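Side-chain contacts in putative curved DNA-binding protein (Chaetomium thermophilum var. thermophilum DSM 1495, PDB 4IPA), which is an Arx1 from a thermophilic fungus, with a methionine aminopeptidase-like M24 fold, is linked to ribosome biogenesis and possibly binds DNA: residues Cys343-Thr348 and Pro363-Ser368; Thr348-Lys353 and Thr357-Pro362; Lys30-Ile35 and Tyr127-Cys132; Glu201-Ala206 and Glu379-Ile384. One frame throughout, in Å; residues are numbered along the deposited sequence.

Interaction 1: residues Cys343-Thr348 and Pro363-Ser368; sequences CRLLTT and PAWDLS
Cys-343 and Leu-345 lie two apart on an extended strand and turn their side chains toward Trp-365, which sits in the loop that follows the final strand of the sheet. The benzene half of the indole does the touching. Leu-345 and Trp-365 reach for each other from opposite directions. Leu-345 CD2 comes within 3.5 Å of Trp-365 CZ2, obliquely to the ring. The other methyl, Leu-345 CD1, lies 4.0 Å from Trp-365 CH2, so both branches of the leucine meet this corner. Cys-343 comes in at the ring edge. Its SG is anti to the backbone N (chi1 -177°) and lies 3.8 Å from Trp-365 CH2, near the plane of the ring. This is a sulfur-aromatic contact of the edge type. The indole is held from its polar side as well, since Trp-365 NE1 gives a hydrogen bond to Asp-133 OD1. Phe-154 of helix 148-167 meets the ring too. Replacing Leu-345 by an alanine is likely to leave CZ2 and CH2 of the indole without their methyl neighbours and the ring freer to shift. Just beyond the tryptophan, Asp-366 OD1 closes an Asx turn with Ser-368 N. The tryptophan thus packs the loop onto strand 342-352 of the five-stranded antiparallel sheet, in what is, from its M24 family, probably a pita-bread fold.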
loop_
_atom_site.group_PDB
_atom_site.type_symbol
_atom_site.label_atom_id
_atom_site.label_comp_id
_atom_site.label_asym_id
_atom_site.label_seq_id
_atom_site.Cartn_x
_atom_site.Cartn_y
_atom_site.Cartn_z
ATOM N N CYS A 343 0.655 9.757 6.850
ATOM C CA CYS A 343 -0.101 8.590 7.242
ATOM C C CYS A 343 -0.589 7.883 5.972
ATOM O O CYS A 343 -1.004 8.542 5.028
ATOM C CB CYS A 343 -1.268 9.042 8.119
ATOM S SG CYS A 343 -2.294 7.730 8.778
ATOM N N ARG A 344 -0.516 6.552 5.938
ATOM C CA ARG A 344 -0.915 5.790 4.740
ATOM C C ARG A 344 -1.689 4.520 5.086
ATOM O O ARG A 344 -1.424 3.848 6.095
ATOM C CB ARG A 344 0.304 5.410 3.872
ATOM C CG ARG A 344 1.164 6.593 3.409
ATOM C CD ARG A 344 2.164 6.195 2.299
ATOM N NE ARG A 344 3.093 5.166 2.750
ATOM C CZ ARG A 344 3.033 3.884 2.387
ATOM N NH1 ARG A 344 2.093 3.457 1.540
ATOM N NH2 ARG A 344 3.925 3.032 2.862
ATOM N N LEU A 345 -2.666 4.203 4.254
ATOM C CA LEU A 345 -3.330 2.911 4.332
ATOM C C LEU A 345 -3.360 2.278 2.953
ATOM O O LEU A 345 -3.448 2.967 1.940
ATOM C CB LEU A 345 -4.754 3.071 4.843
ATOM C CG LEU A 345 -4.889 3.595 6.275
ATOM C CD1 LEU A 345 -6.303 4.161 6.502
ATOM C CD2 LEU A 345 -4.554 2.489 7.269
ATOM N N LEU A 346 -3.302 0.955 2.922
ATOM C CA LEU A 346 -3.333 0.234 1.673
ATOM C C LEU A 346 -4.125 -1.034 1.945
ATOM O O LEU A 346 -3.805 -1.817 2.850
ATOM C CB LEU A 346 -1.912 -0.072 1.155
ATOM C CG LEU A 346 -1.765 -0.250 -0.369
ATOM C CD1 LEU A 346 -0.291 -0.202 -0.869
ATOM C CD2 LEU A 346 -2.459 -1.523 -0.850
ATOM N N THR A 347 -5.179 -1.205 1.164
ATOM C CA THR A 347 -6.079 -2.327 1.313
ATOM C C THR A 347 -6.175 -3.030 -0.035
ATOM O O THR A 347 -6.342 -2.383 -1.069
ATOM C CB THR A 347 -7.488 -1.831 1.719
ATOM O OG1 THR A 347 -7.396 -1.006 2.895
ATOM C CG2 THR A 347 -8.425 -3.004 1.988
ATOM N N THR A 348 -6.079 -4.350 -0.040
ATOM C CA THR A 348 -6.349 -5.107 -1.259
ATOM C C THR A 348 -7.815 -5.540 -1.272
ATOM O O THR A 348 -8.252 -6.251 -0.375
ATOM C CB THR A 348 -5.429 -6.329 -1.366
ATOM O OG1 THR A 348 -4.078 -5.879 -1.529
ATOM C CG2 THR A 348 -5.837 -7.209 -2.584
ATOM N N PRO A 363 -5.947 -3.659 10.245
ATOM C CA PRO A 363 -7.023 -3.891 11.206
ATOM C C PRO A 363 -7.786 -2.604 11.417
ATOM O O PRO A 363 -7.165 -1.554 11.482
ATOM C CB PRO A 363 -6.270 -4.281 12.489
ATOM C CG PRO A 363 -4.942 -3.630 12.357
ATOM C CD PRO A 363 -4.617 -3.687 10.883
ATOM N N ALA A 364 -9.107 -2.689 11.502
ATOM C CA ALA A 364 -9.950 -1.529 11.732
ATOM C C ALA A 364 -9.417 -0.669 12.881
ATOM O O ALA A 364 -8.953 -1.186 13.888
ATOM C CB ALA A 364 -11.381 -1.981 12.024
ATOM N N TRP A 365 -9.466 0.646 12.719
ATOM C CA TRP A 365 -9.043 1.543 13.779
ATOM C C TRP A 365 -10.183 1.819 14.746
ATOM O O TRP A 365 -11.319 2.056 14.337
ATOM C CB TRP A 365 -8.548 2.867 13.206
ATOM C CG TRP A 365 -7.249 2.762 12.489
ATOM C CD1 TRP A 365 -6.421 1.672 12.431
ATOM C CD2 TRP A 365 -6.620 3.788 11.713
ATOM N NE1 TRP A 365 -5.319 1.964 11.664
ATOM C CE2 TRP A 365 -5.415 3.257 11.215
ATOM C CE3 TRP A 365 -6.961 5.100 11.389
ATOM C CZ2 TRP A 365 -4.546 3.999 10.410
ATOM C CZ3 TRP A 365 -6.101 5.833 10.589
ATOM C CH2 TRP A 365 -4.911 5.279 10.105
ATOM N N ASP A 366 -9.866 1.788 16.032
ATOM C CA ASP A 366 -10.818 2.189 17.051
ATOM C C ASP A 366 -10.879 3.715 17.049
ATOM O O ASP A 366 -9.941 4.384 17.500
ATOM C CB ASP A 366 -10.355 1.669 18.408
ATOM C CG ASP A 366 -11.247 2.118 19.544
ATOM O OD1 ASP A 366 -12.371 2.605 19.279
ATOM O OD2 ASP A 366 -10.811 1.986 20.703
ATOM N N LEU A 367 -11.972 4.261 16.524
ATOM C CA LEU A 367 -12.114 5.701 16.382
ATOM C C LEU A 367 -12.257 6.383 17.729
ATOM O O LEU A 367 -12.015 7.581 17.839
ATOM C CB LEU A 367 -13.305 6.049 15.492
ATOM C CG LEU A 367 -13.192 5.583 14.045
ATOM C CD1 LEU A 367 -14.494 5.816 13.284
ATOM C CD2 LEU A 367 -12.021 6.267 13.338
ATOM N N SER A 368 -12.645 5.626 18.754
ATOM C CA SER A 368 -12.818 6.213 20.080
ATOM C C SER A 368 -11.505 6.763 20.634
ATOM O O SER A 368 -11.524 7.605 21.530
ATOM C CB SER A 368 -13.422 5.211 21.069
ATOM O OG SER A 368 -12.499 4.198 21.416
#

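Interaction 2: residues Thr348-Lys353 and Thr357-Pro362; sequences TIAITK and TRIGGP
Ile-359 lays its side chain across the strand of Ala-350. Its CD1 lies 3.5 Å from Ala-350 CB, methyl to methyl. CG1 of Ile-359 is anti to its own carbonyl carbon (chi1 -46°), and this carries CD1 over the backbone between Ile-349 and Ala-350. The root of the side chain is close too, with Ile-359 CB 3.6 Å from Thr-348 O. Ile-359 and Gly-360 both face Thr-348, which makes a classic beta bulge. The chain turns a corner at Ile-359. Gly-360 keeps the pairing beyond it: Thr-348 N bonds to Gly-360 O at 2.7 Å, and Gly-360 N bonds back to Thr-348 O at 3.2 Å. On the other side of the bulge Ala-350 and Thr-357 form a second antiparallel hydrogen-bonded pair, with Ala-350 N 2.8 Å from Thr-357 O. A water donates to Ala-350 O and is also hydrogen-bonded to Thr-352 OG1. A glycine in place of Ile-359 would probably leave the methyl of Ala-350 without the isoleucine methyl that packs on it and let the corner flex. The two segments belong to the hairpin of strands 342-352 and 355-360. Thr-348 OG1 bonds to Ile-130 O of strand 127-136. On the opposite face of the hairpin, Ile-349 and Arg-358 meet helix 148-167, where Arg-358 forms a salt bridge with Glu-162.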
loop_
_atom_site.group_PDB
_atom_site.type_symbol
_atom_site.label_atom_id
_atom_site.label_comp_id
_atom_site.label_asym_id
_atom_site.label_seq_id
_atom_site.Cartn_x
_atom_site.Cartn_y
_atom_site.Cartn_z
ATOM N N THR A 348 -6.079 -4.350 -0.040
ATOM C CA THR A 348 -6.349 -5.107 -1.259
ATOM C C THR A 348 -7.815 -5.540 -1.272
ATOM O O THR A 348 -8.252 -6.251 -0.375
ATOM C CB THR A 348 -5.429 -6.329 -1.366
ATOM O OG1 THR A 348 -4.078 -5.879 -1.529
ATOM C CG2 THR A 348 -5.837 -7.209 -2.584
ATOM N N ILE A 349 -8.573 -5.090 -2.266
ATOM C CA ILE A 349 -10.003 -5.393 -2.329
ATOM C C ILE A 349 -10.405 -6.265 -3.509
ATOM O O ILE A 349 -9.702 -6.349 -4.517
ATOM C CB ILE A 349 -10.867 -4.121 -2.446
ATOM C CG1 ILE A 349 -10.620 -3.452 -3.805
ATOM C CG2 ILE A 349 -10.642 -3.190 -1.250
ATOM C CD1 ILE A 349 -11.468 -2.225 -4.066
ATOM N N ALA A 350 -11.572 -6.888 -3.373
ATOM C CA ALA A 350 -12.226 -7.542 -4.495
ATOM C C ALA A 350 -13.574 -6.872 -4.769
ATOM O O ALA A 350 -14.305 -6.515 -3.846
ATOM C CB ALA A 350 -12.411 -9.021 -4.219
ATOM N N ILE A 351 -13.877 -6.689 -6.046
ATOM C CA ILE A 351 -15.135 -6.118 -6.461
ATOM C C ILE A 351 -15.970 -7.230 -7.058
ATOM O O ILE A 351 -15.592 -7.812 -8.068
ATOM C CB ILE A 351 -14.927 -5.019 -7.509
ATOM C CG1 ILE A 351 -13.886 -4.008 -6.999
ATOM C CG2 ILE A 351 -16.253 -4.350 -7.830
ATOM C CD1 ILE A 351 -13.696 -2.750 -7.867
ATOM N N THR A 352 -17.090 -7.551 -6.418
ATOM C CA THR A 352 -17.972 -8.588 -6.938
ATOM C C THR A 352 -19.400 -8.068 -7.039
ATOM O O THR A 352 -19.688 -6.914 -6.700
ATOM C CB THR A 352 -18.012 -9.821 -6.013
ATOM O OG1 THR A 352 -18.688 -9.473 -4.794
ATOM C CG2 THR A 352 -16.613 -10.317 -5.692
ATOM N N LYS A 353 -20.281 -8.957 -7.493
ATOM C CA LYS A 353 -21.726 -8.761 -7.522
ATOM C C LYS A 353 -22.219 -8.012 -6.308
ATOM O O LYS A 353 -23.048 -7.109 -6.408
ATOM C CB LYS A 353 -22.391 -10.133 -7.479
ATOM C CG LYS A 353 -23.165 -10.523 -8.695
ATOM C CD LYS A 353 -23.497 -12.009 -8.613
ATOM C CE LYS A 353 -24.019 -12.377 -7.232
ATOM N NZ LYS A 353 -24.221 -13.849 -7.090
ATOM N N THR A 357 -15.353 -6.137 -1.188
ATOM C CA THR A 357 -14.841 -6.900 -0.050
ATOM C C THR A 357 -13.359 -6.611 0.189
ATOM O O THR A 357 -12.546 -6.623 -0.751
ATOM C CB THR A 357 -14.959 -8.420 -0.315
ATOM O OG1 THR A 357 -16.301 -8.734 -0.685
ATOM C CG2 THR A 357 -14.589 -9.224 0.934
ATOM N N ARG A 358 -12.999 -6.376 1.446
ATOM C CA ARG A 358 -11.595 -6.165 1.803
ATOM C C ARG A 358 -10.929 -7.522 2.011
ATOM O O ARG A 358 -11.021 -8.103 3.086
ATOM C CB ARG A 358 -11.464 -5.317 3.073
ATOM C CG ARG A 358 -12.276 -4.025 3.060
ATOM C CD ARG A 358 -12.022 -3.145 4.315
ATOM N NE ARG A 358 -13.186 -2.299 4.600
ATOM C CZ ARG A 358 -13.148 -1.002 4.892
ATOM N NH1 ARG A 358 -11.990 -0.360 4.952
ATOM N NH2 ARG A 358 -14.279 -0.342 5.140
ATOM N N ILE A 359 -10.281 -8.043 0.977
ATOM C CA ILE A 359 -9.637 -9.344 1.089
ATOM C C ILE A 359 -8.544 -9.274 2.147
ATOM O O ILE A 359 -8.423 -10.149 3.002
ATOM C CB ILE A 359 -8.974 -9.748 -0.236
ATOM C CG1 ILE A 359 -9.923 -9.498 -1.408
ATOM C CG2 ILE A 359 -8.509 -11.192 -0.192
ATOM C CD1 ILE A 359 -9.248 -9.685 -2.770
ATOM N N GLY A 360 -7.748 -8.216 2.062
ATOM C CA GLY A 360 -6.577 -8.054 2.903
ATOM C C GLY A 360 -6.261 -6.593 3.137
ATOM O O GLY A 360 -6.145 -5.791 2.200
ATOM N N GLY A 361 -6.139 -6.234 4.403
ATOM C CA GLY A 361 -5.828 -4.871 4.742
ATOM C C GLY A 361 -5.504 -4.773 6.204
ATOM O O GLY A 361 -5.466 -5.783 6.908
ATOM N N PRO A 362 -5.282 -3.544 6.663
ATOM C CA PRO A 362 -4.979 -3.195 8.054
ATOM C C PRO A 362 -6.190 -3.443 8.941
ATOM O O PRO A 362 -7.327 -3.452 8.445
ATOM C CB PRO A 362 -4.689 -1.695 7.976
ATOM C CG PRO A 362 -5.527 -1.235 6.796
ATOM C CD PRO A 362 -5.401 -2.356 5.802
HETATM O O HOH W 1 -16.674 -8.238 -3.134
#

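Interaction 3: residues Lys30-Ile35 and Tyr127-Cys132; sequences KTAAQI and YGTIVC
Thr-129 sets its side chain against the helix backbone where Ala-32 joins Ala-33. Its OG1 lies 3.2 Å from Ala-32 C, and its CG2 lies 3.6 Å from Ala-33 N. The methyl also faces both alanines. It is 3.8 Å from Ala-32 CB and 3.9 Å from Ala-33 CB. OG1 stands between the backbone N and the carbonyl carbon of its own residue (chi1 58°), which leaves CG2 anti to that carbonyl carbon. Thr-129 OG1 is hydrogen-bonded to Ser-36 OG, one turn further along the helix. Ser-36 OG is also hydrogen-bonded to Ala-32 O. Here helix 23-46 packs on strands 115-124 and 127-136 of the three-stranded antiparallel sheet, within the M24 metallopeptidase family region. Two small alanines let the helix come close. The local helix and strand axes approach to 7.1 Å and run 31° apart, in roughly the same direction. The backbone at the start of the strand also takes part, with Ala-32 CB 3.8 Å from Tyr-127 O. The tyrosine ring itself leads away from this helix segment and meets the ring of Tyr-29.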
loop_
_atom_site.group_PDB
_atom_site.type_symbol
_atom_site.label_atom_id
_atom_site.label_comp_id
_atom_site.label_asym_id
_atom_site.label_seq_id
_atom_site.Cartn_x
_atom_site.Cartn_y
_atom_site.Cartn_z
ATOM N N LYS A 30 -7.174 -14.753 -0.990
ATOM C CA LYS A 30 -7.512 -14.831 0.432
ATOM C C LYS A 30 -6.424 -15.508 1.272
ATOM O O LYS A 30 -6.173 -15.113 2.412
ATOM C CB LYS A 30 -8.857 -15.534 0.651
ATOM C CG LYS A 30 -9.244 -15.668 2.118
ATOM C CD LYS A 30 -9.788 -14.349 2.655
ATOM C CE LYS A 30 -9.996 -14.398 4.157
ATOM N NZ LYS A 30 -10.165 -13.031 4.703
ATOM N N THR A 31 -5.784 -16.533 0.723
ATOM C CA THR A 31 -4.697 -17.181 1.440
ATOM C C THR A 31 -3.558 -16.185 1.632
ATOM O O THR A 31 -2.952 -16.112 2.696
ATOM C CB THR A 31 -4.134 -18.388 0.673
ATOM O OG1 THR A 31 -5.195 -19.266 0.301
ATOM C CG2 THR A 31 -3.151 -19.136 1.554
ATOM N N ALA A 32 -3.264 -15.435 0.573
ATOM C CA ALA A 32 -2.264 -14.382 0.637
ATOM C C ALA A 32 -2.602 -13.317 1.685
ATOM O O ALA A 32 -1.732 -12.884 2.420
ATOM C CB ALA A 32 -2.083 -13.744 -0.734
ATOM N N ALA A 33 -3.862 -12.899 1.736
ATOM C CA ALA A 33 -4.312 -11.885 2.678
ATOM C C ALA A 33 -4.149 -12.333 4.126
ATOM O O ALA A 33 -3.689 -11.575 4.965
ATOM C CB ALA A 33 -5.763 -11.530 2.409
ATOM N N GLN A 34 -4.549 -13.561 4.418
ATOM C CA GLN A 34 -4.434 -14.071 5.774
ATOM C C GLN A 34 -2.970 -14.093 6.193
ATOM O O GLN A 34 -2.643 -13.738 7.321
ATOM C CB GLN A 34 -5.052 -15.467 5.890
ATOM C CG GLN A 34 -6.576 -15.483 5.852
ATOM C CD GLN A 34 -7.139 -16.893 5.993
ATOM O OE1 GLN A 34 -7.027 -17.718 5.082
ATOM N NE2 GLN A 34 -7.722 -17.181 7.148
ATOM N N ILE A 35 -2.084 -14.487 5.286
ATOM C CA ILE A 35 -0.665 -14.450 5.602
ATOM C C ILE A 35 -0.201 -13.012 5.824
ATOM O O ILE A 35 0.488 -12.732 6.799
ATOM C CB ILE A 35 0.219 -15.123 4.522
ATOM C CG1 ILE A 35 0.107 -16.650 4.599
ATOM C CG2 ILE A 35 1.675 -14.734 4.723
ATOM C CD1 ILE A 35 0.780 -17.399 3.441
ATOM N N TYR A 127 -1.085 -14.345 -7.405
ATOM C CA TYR A 127 -2.135 -13.476 -6.873
ATOM C C TYR A 127 -1.703 -12.886 -5.530
ATOM O O TYR A 127 -1.643 -13.581 -4.506
ATOM C CB TYR A 127 -3.482 -14.219 -6.784
ATOM C CG TYR A 127 -3.891 -14.804 -8.133
ATOM C CD1 TYR A 127 -4.284 -13.974 -9.176
ATOM C CD2 TYR A 127 -3.829 -16.172 -8.373
ATOM C CE1 TYR A 127 -4.637 -14.486 -10.414
ATOM C CE2 TYR A 127 -4.179 -16.703 -9.621
ATOM C CZ TYR A 127 -4.580 -15.855 -10.631
ATOM O OH TYR A 127 -4.920 -16.357 -11.869
ATOM N N GLY A 128 -1.391 -11.593 -5.549
ATOM C CA GLY A 128 -0.828 -10.936 -4.387
ATOM C C GLY A 128 -1.771 -10.007 -3.647
ATOM O O GLY A 128 -2.676 -9.404 -4.243
ATOM N N THR A 129 -1.566 -9.911 -2.338
ATOM C CA THR A 129 -2.264 -8.929 -1.526
ATOM C C THR A 129 -1.203 -8.073 -0.869
ATOM O O THR A 129 -0.285 -8.599 -0.250
ATOM C CB THR A 129 -3.074 -9.600 -0.394
ATOM O OG1 THR A 129 -2.178 -10.375 0.408
ATOM C CG2 THR A 129 -4.154 -10.522 -0.968
ATOM N N ILE A 130 -1.318 -6.761 -1.009
ATOM C CA ILE A 130 -0.429 -5.843 -0.316
ATOM C C ILE A 130 -1.249 -5.098 0.744
ATOM O O ILE A 130 -2.389 -4.701 0.481
ATOM C CB ILE A 130 0.245 -4.855 -1.304
ATOM C CG1 ILE A 130 0.995 -5.631 -2.392
ATOM C CG2 ILE A 130 1.210 -3.914 -0.571
ATOM C CD1 ILE A 130 1.675 -4.751 -3.436
ATOM N N VAL A 131 -0.690 -4.952 1.946
ATOM C CA VAL A 131 -1.368 -4.244 3.030
ATOM C C VAL A 131 -0.452 -3.176 3.603
ATOM O O VAL A 131 0.764 -3.342 3.616
ATOM C CB VAL A 131 -1.779 -5.195 4.207
ATOM C CG1 VAL A 131 -2.747 -6.254 3.748
ATOM C CG2 VAL A 131 -0.558 -5.850 4.836
ATOM N N CYS A 132 -1.041 -2.083 4.077
ATOM C CA CYS A 132 -0.292 -1.055 4.783
ATOM C C CYS A 132 -1.157 -0.488 5.899
ATOM O O CYS A 132 -2.271 -0.020 5.646
ATOM C CB CYS A 132 0.147 0.082 3.853
ATOM S SG CYS A 132 1.064 1.453 4.701
#

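Interaction 4: residues Glu201-Ala206 and Glu379-Ile384; sequences EKVAKA and EEILKI
Lys-202 NZ is held by two carboxylates. Glu-380 OE1 makes a salt bridge to it at 3.2 Å, but Asp-378 OD2, from just before the helix, is its stronger partner. The lysine chain is extended beyond CG, and it meets the Glu-380 side chain at about a right angle. Glu-380 in turn has its stronger partner in Lys-195 NZ, which pairs with OE2. The Lys-202 to Glu-380 bridge links these two pairs. Under it lies an apolar patch. Ile-381 CD1 presses against Lys-202 CB at 3.4 Å, which is tight for two carbons. The same methyl meets Val-203 CG2 at 3.6 Å. Ile-381 CG2 reaches Val-203 CG2 too, at 4.0 Å. CG1 of Ile-381 is anti to the carbonyl carbon (chi1 -68°) and the chain runs on extended (chi2 175°), which sends CD1 toward the other helix. Val-163 of helix 148-167 and Ile-376 of the preceding loop close round Ile-381 and Val-203. The local helix axes are 10.7 Å apart at closest approach and cross at -103°, so the helices meet over a small patch. The charged groups are partly exposed, while Val-203 and Ile-381 are buried. The bridge is probably one link of a small network that neutralises its own charges.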
loop_
_atom_site.group_PDB
_atom_site.type_symbol
_atom_site.label_atom_id
_atom_site.label_comp_id
_atom_site.label_asym_id
_atom_site.label_seq_id
_atom_site.Cartn_x
_atom_site.Cartn_y
_atom_site.Cartn_z
ATOM N N GLU A 201 -9.574 15.390 -1.376
ATOM C CA GLU A 201 -8.906 16.598 -0.901
ATOM C C GLU A 201 -9.792 17.320 0.091
ATOM O O GLU A 201 -9.310 17.882 1.071
ATOM C CB GLU A 201 -8.553 17.538 -2.055
ATOM C CG GLU A 201 -7.376 17.090 -2.883
ATOM C CD GLU A 201 -7.154 17.979 -4.090
ATOM O OE1 GLU A 201 -8.043 18.806 -4.383
ATOM O OE2 GLU A 201 -6.095 17.853 -4.749
ATOM N N LYS A 202 -11.090 17.301 -0.189
ATOM C CA LYS A 202 -12.090 17.891 0.685
ATOM C C LYS A 202 -12.035 17.187 2.031
ATOM O O LYS A 202 -12.136 17.822 3.064
ATOM C CB LYS A 202 -13.471 17.681 0.067
ATOM C CG LYS A 202 -14.456 18.843 0.119
ATOM C CD LYS A 202 -15.444 18.691 -1.062
ATOM C CE LYS A 202 -16.750 19.448 -0.857
ATOM N NZ LYS A 202 -17.840 18.997 -1.799
ATOM N N VAL A 203 -11.902 15.861 2.012
ATOM C CA VAL A 203 -11.879 15.085 3.249
ATOM C C VAL A 203 -10.673 15.458 4.112
ATOM O O VAL A 203 -10.804 15.694 5.313
ATOM C CB VAL A 203 -11.852 13.573 2.973
ATOM C CG1 VAL A 203 -11.662 12.809 4.275
ATOM C CG2 VAL A 203 -13.136 13.124 2.236
ATOM N N ALA A 204 -9.498 15.512 3.487
ATOM C CA ALA A 204 -8.275 15.886 4.191
ATOM C C ALA A 204 -8.362 17.303 4.755
ATOM O O ALA A 204 -7.899 17.575 5.866
ATOM C CB ALA A 204 -7.062 15.761 3.269
ATOM N N LYS A 205 -8.948 18.202 3.975
ATOM C CA LYS A 205 -9.061 19.602 4.363
ATOM C C LYS A 205 -9.926 19.779 5.619
ATOM O O LYS A 205 -9.694 20.679 6.413
ATOM C CB LYS A 205 -9.629 20.422 3.208
ATOM C CG LYS A 205 -9.634 21.915 3.464
ATOM C CD LYS A 205 -10.537 22.656 2.492
ATOM C CE LYS A 205 -9.863 23.925 1.979
ATOM N NZ LYS A 205 -9.005 24.600 3.009
ATOM N N ALA A 206 -10.911 18.913 5.823
ATOM C CA ALA A 206 -11.746 19.037 7.020
ATOM C C ALA A 206 -10.892 18.832 8.262
ATOM O O ALA A 206 -11.273 19.184 9.376
ATOM C CB ALA A 206 -12.901 18.044 6.987
ATOM N N GLU A 379 -21.765 18.109 3.169
ATOM C CA GLU A 379 -22.929 17.230 3.030
ATOM C C GLU A 379 -22.726 16.134 1.993
ATOM O O GLU A 379 -23.138 15.002 2.201
ATOM C CB GLU A 379 -24.198 18.028 2.693
ATOM C CG GLU A 379 -25.025 18.454 3.909
ATOM C CD GLU A 379 -25.521 17.272 4.745
ATOM O OE1 GLU A 379 -26.029 16.286 4.157
ATOM O OE2 GLU A 379 -25.397 17.332 5.993
ATOM N N GLU A 380 -22.105 16.483 0.876
ATOM C CA GLU A 380 -21.829 15.522 -0.183
ATOM C C GLU A 380 -21.004 14.362 0.377
ATOM O O GLU A 380 -21.341 13.189 0.201
ATOM C CB GLU A 380 -21.095 16.216 -1.335
ATOM C CG GLU A 380 -20.700 15.303 -2.486
ATOM C CD GLU A 380 -20.239 16.074 -3.715
ATOM O OE1 GLU A 380 -19.856 17.259 -3.574
ATOM O OE2 GLU A 380 -20.259 15.492 -4.825
ATOM N N ILE A 381 -19.934 14.696 1.082
ATOM C CA ILE A 381 -19.088 13.681 1.688
ATOM C C ILE A 381 -19.792 12.843 2.765
ATOM O O ILE A 381 -19.686 11.615 2.758
ATOM C CB ILE A 381 -17.791 14.299 2.221
ATOM C CG1 ILE A 381 -16.942 14.761 1.052
ATOM C CG2 ILE A 381 -17.003 13.295 3.035
ATOM C CD1 ILE A 381 -15.703 15.476 1.487
ATOM N N LEU A 382 -20.522 13.484 3.675
ATOM C CA LEU A 382 -21.238 12.725 4.715
ATOM C C LEU A 382 -22.248 11.756 4.099
ATOM O O LEU A 382 -22.491 10.668 4.624
ATOM C CB LEU A 382 -21.930 13.650 5.723
ATOM C CG LEU A 382 -21.007 14.510 6.584
ATOM C CD1 LEU A 382 -21.854 15.484 7.384
ATOM C CD2 LEU A 382 -20.145 13.651 7.511
ATOM N N LYS A 383 -22.826 12.159 2.974
ATOM C CA LYS A 383 -23.766 11.306 2.269
ATOM C C LYS A 383 -23.067 10.077 1.651
ATOM O O LYS A 383 -23.503 8.937 1.844
ATOM C CB LYS A 383 -24.544 12.126 1.241
ATOM C CG LYS A 383 -25.476 13.159 1.848
ATOM C CD LYS A 383 -26.211 13.968 0.773
ATOM C CE LYS A 383 -27.172 14.994 1.393
ATOM N NZ LYS A 383 -27.882 15.812 0.363
ATOM N N ILE A 384 -21.964 10.305 0.949
ATOM C CA ILE A 384 -21.124 9.203 0.472
ATOM C C ILE A 384 -20.774 8.213 1.593
ATOM O O ILE A 384 -20.925 7.002 1.434
ATOM C CB ILE A 384 -19.836 9.719 -0.195
ATOM C CG1 ILE A 384 -20.175 10.504 -1.465
ATOM C CG2 ILE A 384 -18.912 8.565 -0.546
ATOM C CD1 ILE A 384 -19.102 11.481 -1.883
#

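Overall arrangement
Interaction 3 comes first along the chain, between helix 23-46 and strand 127-136. Interaction 4 spans helices 193-205 and 379-386, and the segments of interactions 1 and 2 come between these in sequence. Interactions 1 and 2 share strand 342-352 and Thr-348, with centres 14 Å apart. Interaction 3 touches both. Cys-132 N and Leu-346 O form a backbone hydrogen bond, so the three-stranded sheet meets the five-stranded one here. Ala-33 CB also packs on Ile-359 O. Interaction 4 stands apart, about 30 Å from interaction 3 between centres, toward the outside of the protein. Interactions 1 to 3 all involve strands at or near the junction of the two sheets, and the fourth ties the last modelled helix, 379-386, to the body.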